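Side-chain contacts in malyl-CoA lyase/beta-methylmalyl-CoA lyase (PDB 5UGR), which belongs to the HpcH/HpaI aldolase/citrate lyase family and binds a magnesium ion at its TIM barrel, in an assembly of six chains: residues A[166-169]-A[170-174]; A[313-316]-A[317-321]; A[58-61]-A[62-66]. All blocks are in the same frame, centred on the assembly; numbering follows the deposited sequence.

In the fold
Following the chain from the N terminus, interaction 3 comes first, then interaction 1, then interaction 2. Each lies within a continuous run of chain, so none closes a long loop, and they neither nest nor cross. Interaction 3 lies near the end of helix 52-65, the link between barrel strands 38-42 and 72-76. Interaction 1 ends helix 165-172, which follows barrel strand 158-163, and supplies D167 to the magnesium ion. Interaction 2 lies in helix 305-322, after the last barrel strand. Interactions 1 and 2 sit on opposite sides of the chain's centre, with nearest atoms about 23 Å apart.

Interaction 1: A[166-169]-A[170-174]. With MG (magnesium ion), chain B.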
ATOM      1  N   ALA A 166      -3.792  11.058  28.760  1.00 14.93           N
ATOM      2  CA  ALA A 166      -4.932  11.968  28.978  1.00 15.66           C
ATOM      3  C   ALA A 166      -5.488  12.530  27.683  1.00 13.22           C
ATOM      4  O   ALA A 166      -6.735  12.600  27.444  1.00 14.62           O
ATOM      5  CB  ALA A 166      -4.536  13.097  29.926  1.00 20.97           C
ATOM      6  N   ASP A 167      -4.573  12.901  26.786  1.00 13.37           N
ATOM      7  CA  ASP A 167      -4.995  13.374  25.458  1.00 12.90           C
ATOM      8  C   ASP A 167      -5.578  12.256  24.602  1.00 13.29           C
ATOM      9  O   ASP A 167      -6.534  12.474  23.824  1.00 13.65           O
ATOM     10  CB  ASP A 167      -3.958  14.273  24.782  1.00 15.12           C
ATOM     11  CG  ASP A 167      -3.921  15.676  25.414  1.00 16.89           C
ATOM     12  OD1 ASP A 167      -4.905  16.071  26.055  1.00 20.14           O
ATOM     13  OD2 ASP A 167      -2.940  16.397  25.179  1.00 18.44           O
ATOM     14  N   TYR A 168      -5.055  11.039  24.792  1.00 14.00           N
ATOM     15  CA  TYR A 168      -5.646   9.900  24.119  1.00 12.76           C
ATOM     16  C   TYR A 168      -7.078   9.651  24.605  1.00 12.90           C
ATOM     17  O   TYR A 168      -7.994   9.410  23.792  1.00 13.91           O
ATOM     18  CB  TYR A 168      -4.788   8.650  24.314  1.00 13.01           C
ATOM     19  CG  TYR A 168      -5.365   7.392  23.767  1.00 12.09           C
ATOM     20  CD1 TYR A 168      -5.236   7.080  22.438  1.00 12.47           C
ATOM     21  CD2 TYR A 168      -6.039   6.510  24.585  1.00 12.87           C
ATOM     22  CE1 TYR A 168      -5.742   5.902  21.924  1.00 13.29           C
ATOM     23  CE2 TYR A 168      -6.579   5.314  24.078  1.00 12.45           C
ATOM     24  CZ  TYR A 168      -6.427   5.024  22.748  1.00 14.21           C
ATOM     25  OH  TYR A 168      -6.910   3.852  22.221  1.00 14.49           O
ATOM     26  N   ALA A 169      -7.267   9.705  25.920  1.00 13.78           N
ATOM     27  CA  ALA A 169      -8.617   9.581  26.483  1.00 13.83           C
ATOM     28  C   ALA A 169      -9.553  10.621  25.888  1.00 13.54           C
ATOM     29  O   ALA A 169     -10.671  10.324  25.524  1.00 14.69           O
ATOM     30  CB  ALA A 169      -8.526   9.683  28.000  1.00 14.96           C
ATOM     31  N   ALA A 170      -9.076  11.875  25.798  1.00 14.27           N
ATOM     32  CA  ALA A 170      -9.930  12.925  25.239  1.00 16.02           C
ATOM     33  C   ALA A 170     -10.316  12.637  23.787  1.00 14.17           C
ATOM     34  O   ALA A 170     -11.453  12.793  23.366  1.00 15.88           O
ATOM     35  CB  ALA A 170      -9.256  14.279  25.366  1.00 15.79           C
ATOM     36  N   SER A 171      -9.341  12.172  23.018  1.00 13.91           N
ATOM     37  CA  SER A 171      -9.529  11.874  21.604  1.00 12.77           C
ATOM     38  C   SER A 171     -10.516  10.715  21.399  1.00 13.14           C
ATOM     39  O   SER A 171     -11.274  10.695  20.428  1.00 15.18           O
ATOM     40  CB  SER A 171      -8.168  11.529  20.944  1.00 14.73           C
ATOM     41  OG  SER A 171      -8.296  11.268  19.572  1.00 16.65           O
ATOM     42  N   THR A 172     -10.465   9.732  22.293  1.00 14.12           N
ATOM     43  CA  THR A 172     -11.346   8.565  22.168  1.00 13.19           C
ATOM     44  C   THR A 172     -12.710   8.773  22.846  1.00 13.21           C
ATOM     45  O   THR A 172     -13.627   7.944  22.716  1.00 14.49           O
ATOM     46  CB  THR A 172     -10.693   7.268  22.695  1.00 13.90           C
ATOM     47  OG1 THR A 172     -10.240   7.434  24.041  1.00 15.76           O
ATOM     48  CG2 THR A 172      -9.535   6.790  21.785  1.00 15.71           C
ATOM     49  N   ARG A 173     -12.859   9.896  23.546  1.00 15.29           N
ATOM     50  CA  ARG A 173     -14.046  10.242  24.394  1.00 17.32           C
ATOM     51  C   ARG A 173     -14.177   9.266  25.589  1.00 16.49           C
ATOM     52  O   ARG A 173     -15.288   9.057  26.128  1.00 20.89           O
ATOM     53  CB  ARG A 173     -15.350  10.380  23.557  1.00 25.12           C
ATOM     54  CG  ARG A 173     -16.139  11.634  23.831  1.00 38.02           C
ATOM     55  CD  ARG A 173     -17.475  11.756  23.098  1.00 42.12           C
ATOM     56  NE  ARG A 173     -18.732  11.170  23.734  1.00 55.82           N
ATOM     57  CZ  ARG A 173     -19.837  10.789  23.058  1.00 58.81           C
ATOM     58  NH1 ARG A 173     -19.871  10.832  21.714  1.00 61.11           N
ATOM     59  NH2 ARG A 173     -20.923  10.299  23.710  1.00 55.66           N
ATOM     60  N   ALA A 174     -13.060   8.674  26.041  1.00 15.95           N
ATOM     61  CA  ALA A 174     -13.039   7.879  27.214  1.00 18.51           C
ATOM     62  C   ALA A 174     -13.516   8.696  28.381  1.00 20.54           C
ATOM     63  O   ALA A 174     -13.250   9.935  28.477  1.00 23.63           O
ATOM     64  CB  ALA A 174     -11.659   7.315  27.455  1.00 19.04           C
TER
HETATM   65 MG    MG B 401      -1.017  16.584  24.613  1.00 16.70          MG
HETATM   66  O   HOH W   1      -0.280  15.418  26.159  1.00 20.40           O
HETATM   67  O   HOH W   2      -1.695  17.937  23.124  1.00 18.01           O
HETATM   68  O   HOH W   3       0.905  16.919  23.962  1.00 14.09           O
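A169 O accepts the N-H of A174, five residues on, at 2.9 Å, because R173 leaves the helix with a positive phi of 65°. R173 N bonds A170 O inside it. This is a Schellman motif at the C-terminal end of helix 165-172, which follows strand 158-163 of the TIM barrel. The reversal also brings A174 CB to 4.0 Å from A169 CB, a small apolar contact across the turn. A169 CB packs further on W206 and S176.

One turn earlier, T172 meets Y168 in two ways. Its methyl CG2 stands over one ring face, toward the rim, with Y168 CZ nearest at 3.7 Å. This is a CH-pi contact. The tyrosine CG lies anti to the backbone N (chi1 175°), and the ring leans out and toward the C-terminal end, which brings one face to the methyl. The other branch of the threonine, OG1, is 3.0 Å from Y168 O and 3.3 Å from A169 O. Either carbonyl could take its proton. T172 N also bonds Y168 O at 2.9 Å. F163 meets the Y168 ring edge-to-face, and V215 of the second subunit packs on Y168.

The polar ends of D167, S171 and R173 find partners outside the helix. S171 OG bonds A142 N, and R173 forms a salt bridge with E251 of the second subunit. The backbone O of D167 accepts S171 N, while its carboxylate is divided between two charges. OD1 forms a salt bridge with R301 of the second subunit, which probably steadies the group beside the metal. OD2 binds the magnesium ion at 2.0 Å, alongside D45, E140 and three waters, each of these waters 2.1 Å from the metal.

Interaction 2: A[313-316]-A[317-321]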
ATOM      1  N   ALA A 313      21.901  -2.942  23.510  1.00 19.65           N
ATOM      2  CA  ALA A 313      21.115  -1.765  23.938  1.00 21.74           C
ATOM      3  C   ALA A 313      20.928  -1.757  25.468  1.00 21.89           C
ATOM      4  O   ALA A 313      21.120  -0.684  26.143  1.00 25.62           O
ATOM      5  CB  ALA A 313      19.767  -1.720  23.207  1.00 24.03           C
ATOM      6  N   LEU A 314      20.615  -2.926  26.032  1.00 20.61           N
ATOM      7  CA  LEU A 314      20.406  -2.995  27.477  0.50 20.23           C
ATOM      8  C   LEU A 314      21.681  -2.652  28.245  1.00 22.58           C
ATOM      9  O   LEU A 314      21.623  -1.970  29.280  1.00 24.07           O
ATOM     10  CB  LEU A 314      19.888  -4.348  27.919  0.50 19.09           C
ATOM     11  CG  LEU A 314      19.598  -4.488  29.416  0.50 18.73           C
ATOM     12  CD1 LEU A 314      18.552  -3.480  29.858  0.50 20.83           C
ATOM     13  CD2 LEU A 314      19.155  -5.916  29.680  0.50 17.97           C
ATOM     14  N   ILE A 315      22.821  -3.121  27.757  1.00 20.22           N
ATOM     15  CA  ILE A 315      24.090  -2.812  28.400  1.00 18.82           C
ATOM     16  C   ILE A 315      24.434  -1.342  28.341  1.00 22.16           C
ATOM     17  O   ILE A 315      24.956  -0.776  29.309  1.00 25.54           O
ATOM     18  CB  ILE A 315      25.216  -3.683  27.885  1.00 21.41           C
ATOM     19  CG1 ILE A 315      25.020  -5.144  28.329  1.00 23.65           C
ATOM     20  CG2 ILE A 315      26.576  -3.188  28.384  1.00 26.57           C
ATOM     21  CD1 ILE A 315      24.627  -5.383  29.787  1.00 28.03           C
ATOM     22  N   GLN A 316      24.148  -0.700  27.217  1.00 24.41           N
ATOM     23  CA  GLN A 316      24.448   0.726  27.125  1.00 29.17           C
ATOM     24  C   GLN A 316      23.663   1.494  28.190  1.00 26.59           C
ATOM     25  O   GLN A 316      24.158   2.444  28.786  1.00 30.92           O
ATOM     26  CB  GLN A 316      24.181   1.281  25.698  1.00 35.79           C
ATOM     27  CG  GLN A 316      25.228   0.880  24.626  1.00 38.27           C
ATOM     28  CD  GLN A 316      26.672   1.303  24.912  1.00 41.18           C
ATOM     29  OE1 GLN A 316      27.585   0.467  24.824  1.00 60.51           O
ATOM     30  NE2 GLN A 316      26.898   2.582  25.239  1.00 41.17           N
ATOM     31  N   LYS A 317      22.421   1.094  28.384  1.00 28.73           N
ATOM     32  CA  LYS A 317      21.545   1.621  29.439  1.00 31.57           C
ATOM     33  C   LYS A 317      22.021   1.343  30.890  1.00 28.78           C
ATOM     34  O   LYS A 317      22.037   2.260  31.751  1.00 30.31           O
ATOM     35  CB  LYS A 317      20.078   1.160  29.192  1.00 39.17           C
ATOM     36  CG  LYS A 317      19.257   1.982  28.175  1.00 50.43           C
ATOM     37  CD  LYS A 317      19.428   1.584  26.701  1.00 41.43           C
ATOM     38  CE  LYS A 317      18.141   1.273  25.944  1.00 41.68           C
ATOM     39  NZ  LYS A 317      17.423   2.451  25.336  1.00 27.21           N
ATOM     40  N   ALA A 318      22.457   0.110  31.161  1.00 25.20           N
ATOM     41  CA  ALA A 318      23.035  -0.257  32.456  1.00 26.72           C
ATOM     42  C   ALA A 318      24.320   0.527  32.735  1.00 25.30           C
ATOM     43  O   ALA A 318      24.597   0.970  33.858  1.00 25.56           O
ATOM     44  CB  ALA A 318      23.315  -1.759  32.504  1.00 27.89           C
ATOM     45  N   ASP A 319      25.113   0.708  31.689  1.00 21.53           N
ATOM     46  CA  ASP A 319      26.384   1.421  31.840  1.00 21.80           C
ATOM     47  C   ASP A 319      26.087   2.863  32.196  1.00 24.13           C
ATOM     48  O   ASP A 319      26.804   3.477  32.976  1.00 25.53           O
ATOM     49  CB  ASP A 319      27.187   1.372  30.538  1.00 27.99           C
ATOM     50  CG  ASP A 319      27.804  -0.022  30.253  1.00 28.45           C
ATOM     51  OD1 ASP A 319      27.762  -0.963  31.132  1.00 27.44           O
ATOM     52  OD2 ASP A 319      28.404  -0.123  29.142  1.00 44.87           O
ATOM     53  N   ALA A 320      25.053   3.444  31.577  1.00 24.37           N
ATOM     54  CA  ALA A 320      24.674   4.848  31.875  1.00 25.39           C
ATOM     55  C   ALA A 320      24.288   5.052  33.327  1.00 27.13           C
ATOM     56  O   ALA A 320      24.613   6.057  33.946  1.00 28.80           O
ATOM     57  CB  ALA A 320      23.524   5.279  30.987  1.00 28.85           C
ATOM     58  N   MET A 321      23.577   4.087  33.867  1.00 25.58           N
ATOM     59  CA  MET A 321      23.156   4.113  35.255  1.00 27.80           C
ATOM     60  C   MET A 321      24.362   4.115  36.146  1.00 27.93           C
ATOM     61  O   MET A 321      24.373   4.813  37.142  1.00 33.51           O
ATOM     62  CB  MET A 321      22.195   2.955  35.607  1.00 31.90           C
ATOM     63  CG  MET A 321      20.765   3.461  35.751  1.00 32.42           C
ATOM     64  SD  MET A 321      19.875   2.011  36.152  1.00 36.53           S
ATOM     65  CE  MET A 321      20.214   2.125  37.952  1.00 47.09           C
TER
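A313 lies one turn before K317, and its O receives the K317 N-H, although the placing of that oxygen is less sure than the rest. K317 runs back past A313, with its CE 4.4 Å from A313 CB. Its NZ ends in a salt bridge with E251 and a hydrogen bond to R12 O, which probably balances the charge of the buried lysine.

L314 O accepts A318 N at 2.9 Å. The two side chains pack on the neighbouring helix 272-291, L314 on E274 and A318 on V275.

I315 O takes the N-H of D319 at 2.8 Å. Beside this bond the side chains cross. With I315 CG1 beside the backbone N (chi1 -68°), CG2 falls anti to that N and faces the D319 carboxylate. It is 3.6 Å from D319 OD2 and nearly as close to OD1, so the methyl touches both oxygens. D319 OD1 forms a salt bridge with R279, and I315 packs on the same arginine. The methyl and the arginine thus both border the carboxylate.

Q316 O accepts A320 N at 3.1 Å. The glutamine side chain bends at chi2, and its OE1 stays 4.4 Å from D319 OD2.

Together these contacts belong to a regular alpha helix with one face against a neighbour: helix 305-322 packed on helix 272-291, beyond the last barrel strand.

Interaction 3: A[58-61]-A[62-66]; sequences NIIQ and ALNDL
From N58 to D65 the backbone keeps to alpha-helical i to i+4 bonding, A62 N to N58 O, L63 N to I59 O, N64 N to I60 O and D65 N to Q61 O, before L66 leaves the helix. Near this end Q61 O also takes a weak second bond from N64 N at 3.2 Å.

I59 and L63 run next to each other in one direction, with I59 CG2 3.8 Å from L63 CD1. Both pack on L41 of strand 38-42 and on I92 of helix 85-95. Helix 52-65 is the crossover of a beta-alpha-beta unit in the TIM barrel, and these two residues seat it against the sheet.

I60 and N64 also run alongside each other. I60 CG1 sits beside the backbone N (chi1 -73°), which leaves CG2 anti to it, 3.8 Å from N64 ND2, and that amide nitrogen bonds A95 O.

On the exposed side Q61 and D65 cross. Q61 is extended, and its CG lies 3.3 Å from D65 OD2. The amide and carboxylate planes are turned 69° apart, with Q61 OE1 3.6 Å from D65 OD2.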
ATOM      1  N   ASN A  58      12.420  31.976  27.031  1.00 20.98           N
ATOM      2  CA  ASN A  58      12.834  31.398  28.311  1.00 21.42           C
ATOM      3  C   ASN A  58      13.602  30.119  28.092  1.00 20.04           C
ATOM      4  O   ASN A  58      14.664  29.882  28.726  1.00 20.83           O
ATOM      5  CB  ASN A  58      11.664  31.116  29.236  1.00 23.27           C
ATOM      6  CG  ASN A  58      10.902  32.369  29.684  1.00 20.92           C
ATOM      7  OD1 ASN A  58      11.408  33.512  29.632  1.00 25.01           O
ATOM      8  ND2 ASN A  58       9.701  32.148  30.171  1.00 23.06           N
ATOM      9  N   ILE A  59      13.077  29.275  27.182  1.00 19.38           N
ATOM     10  CA  ILE A  59      13.761  28.019  26.928  1.00 19.41           C
ATOM     11  C   ILE A  59      15.140  28.140  26.262  1.00 20.20           C
ATOM     12  O   ILE A  59      16.083  27.434  26.580  1.00 20.64           O
ATOM     13  CB  ILE A  59      12.789  27.088  26.091  1.00 18.74           C
ATOM     14  CG1 ILE A  59      11.691  26.581  27.037  1.00 18.35           C
ATOM     15  CG2 ILE A  59      13.556  25.920  25.461  1.00 18.34           C
ATOM     16  CD1 ILE A  59      10.543  25.832  26.366  1.00 19.25           C
ATOM     17  N   ILE A  60      15.266  29.100  25.361  1.00 20.92           N
ATOM     18  CA  ILE A  60      16.546  29.359  24.761  1.00 21.27           C
ATOM     19  C   ILE A  60      17.566  29.733  25.860  1.00 23.99           C
ATOM     20  O   ILE A  60      18.687  29.213  25.907  1.00 20.73           O
ATOM     21  CB  ILE A  60      16.432  30.466  23.696  1.00 19.77           C
ATOM     22  CG1 ILE A  60      15.723  29.905  22.436  1.00 19.98           C
ATOM     23  CG2 ILE A  60      17.819  30.971  23.328  1.00 22.39           C
ATOM     24  CD1 ILE A  60      15.349  30.937  21.396  1.00 24.46           C
ATOM     25  N   GLN A  61      17.143  30.619  26.747  1.00 23.62           N
ATOM     26  CA  GLN A  61      18.025  31.067  27.846  1.00 25.04           C
ATOM     27  C   GLN A  61      18.361  29.866  28.749  1.00 23.69           C
ATOM     28  O   GLN A  61      19.550  29.630  29.094  1.00 24.93           O
ATOM     29  CB  GLN A  61      17.371  32.244  28.633  1.00 26.86           C
ATOM     30  CG  GLN A  61      18.029  32.476  29.994  1.00 36.82           C
ATOM     31  CD  GLN A  61      17.615  33.751  30.681  1.00 65.28           C
ATOM     32  OE1 GLN A  61      18.463  34.520  31.050  1.00 63.23           O
ATOM     33  NE2 GLN A  61      16.308  33.967  30.882  1.00 93.75           N
ATOM     34  N   ALA A  62      17.323  29.042  29.066  1.00 21.12           N
ATOM     35  CA  ALA A  62      17.552  27.928  29.976  1.00 21.43           C
ATOM     36  C   ALA A  62      18.501  26.879  29.346  1.00 21.39           C
ATOM     37  O   ALA A  62      19.435  26.393  30.023  1.00 22.59           O
ATOM     38  CB  ALA A  62      16.229  27.270  30.355  1.00 23.85           C
ATOM     39  N   LEU A  63      18.297  26.546  28.077  1.00 20.21           N
ATOM     40  CA  LEU A  63      19.166  25.589  27.440  1.00 20.69           C
ATOM     41  C   LEU A  63      20.597  26.061  27.303  1.00 22.05           C
ATOM     42  O   LEU A  63      21.527  25.258  27.391  1.00 23.37           O
ATOM     43  CB  LEU A  63      18.642  25.183  26.040  1.00 22.73           C
ATOM     44  CG  LEU A  63      17.424  24.272  26.036  1.00 19.25           C
ATOM     45  CD1 LEU A  63      16.836  24.271  24.642  1.00 19.32           C
ATOM     46  CD2 LEU A  63      17.830  22.891  26.461  1.00 21.45           C
ATOM     47  N   ASN A  64      20.779  27.373  27.137  1.00 21.62           N
ATOM     48  CA  ASN A  64      22.115  27.917  26.971  1.00 25.31           C
ATOM     49  C   ASN A  64      22.849  28.215  28.243  1.00 24.96           C
ATOM     50  O   ASN A  64      24.100  28.182  28.255  1.00 28.49           O
ATOM     51  CB  ASN A  64      21.998  29.158  26.123  1.00 25.66           C
ATOM     52  CG  ASN A  64      21.796  28.825  24.657  1.00 30.20           C
ATOM     53  OD1 ASN A  64      22.045  27.703  24.203  1.00 33.00           O
ATOM     54  ND2 ASN A  64      21.370  29.790  23.914  1.00 27.49           N
ATOM     55  N   ASP A  65      22.106  28.524  29.307  1.00 25.48           N
ATOM     56  CA  ASP A  65      22.730  29.027  30.567  1.00 27.99           C
ATOM     57  C   ASP A  65      22.809  28.033  31.758  1.00 25.96           C
ATOM     58  O   ASP A  65      23.651  28.207  32.644  1.00 33.96           O
ATOM     59  CB  ASP A  65      21.946  30.255  31.085  1.00 27.76           C
ATOM     60  CG  ASP A  65      22.019  31.431  30.188  1.00 34.03           C
ATOM     61  OD1 ASP A  65      22.805  31.434  29.223  1.00 34.86           O
ATOM     62  OD2 ASP A  65      21.251  32.380  30.497  1.00 38.58           O
ATOM     63  N   LEU A  66      21.865  27.079  31.812  1.00 26.67           N
ATOM     64  CA  LEU A  66      21.754  26.263  33.016  1.00 25.30           C
ATOM     65  C   LEU A  66      22.620  25.033  32.842  1.00 26.07           C
ATOM     66  O   LEU A  66      23.018  24.658  31.730  1.00 29.57           O
ATOM     67  CB  LEU A  66      20.291  25.835  33.231  1.00 26.33           C
ATOM     68  CG  LEU A  66      19.345  26.972  33.588  1.00 34.59           C
ATOM     69  CD1 LEU A  66      17.911  26.512  33.826  1.00 26.41           C
ATOM     70  CD2 LEU A  66      19.841  27.808  34.777  1.00 38.32           C
TER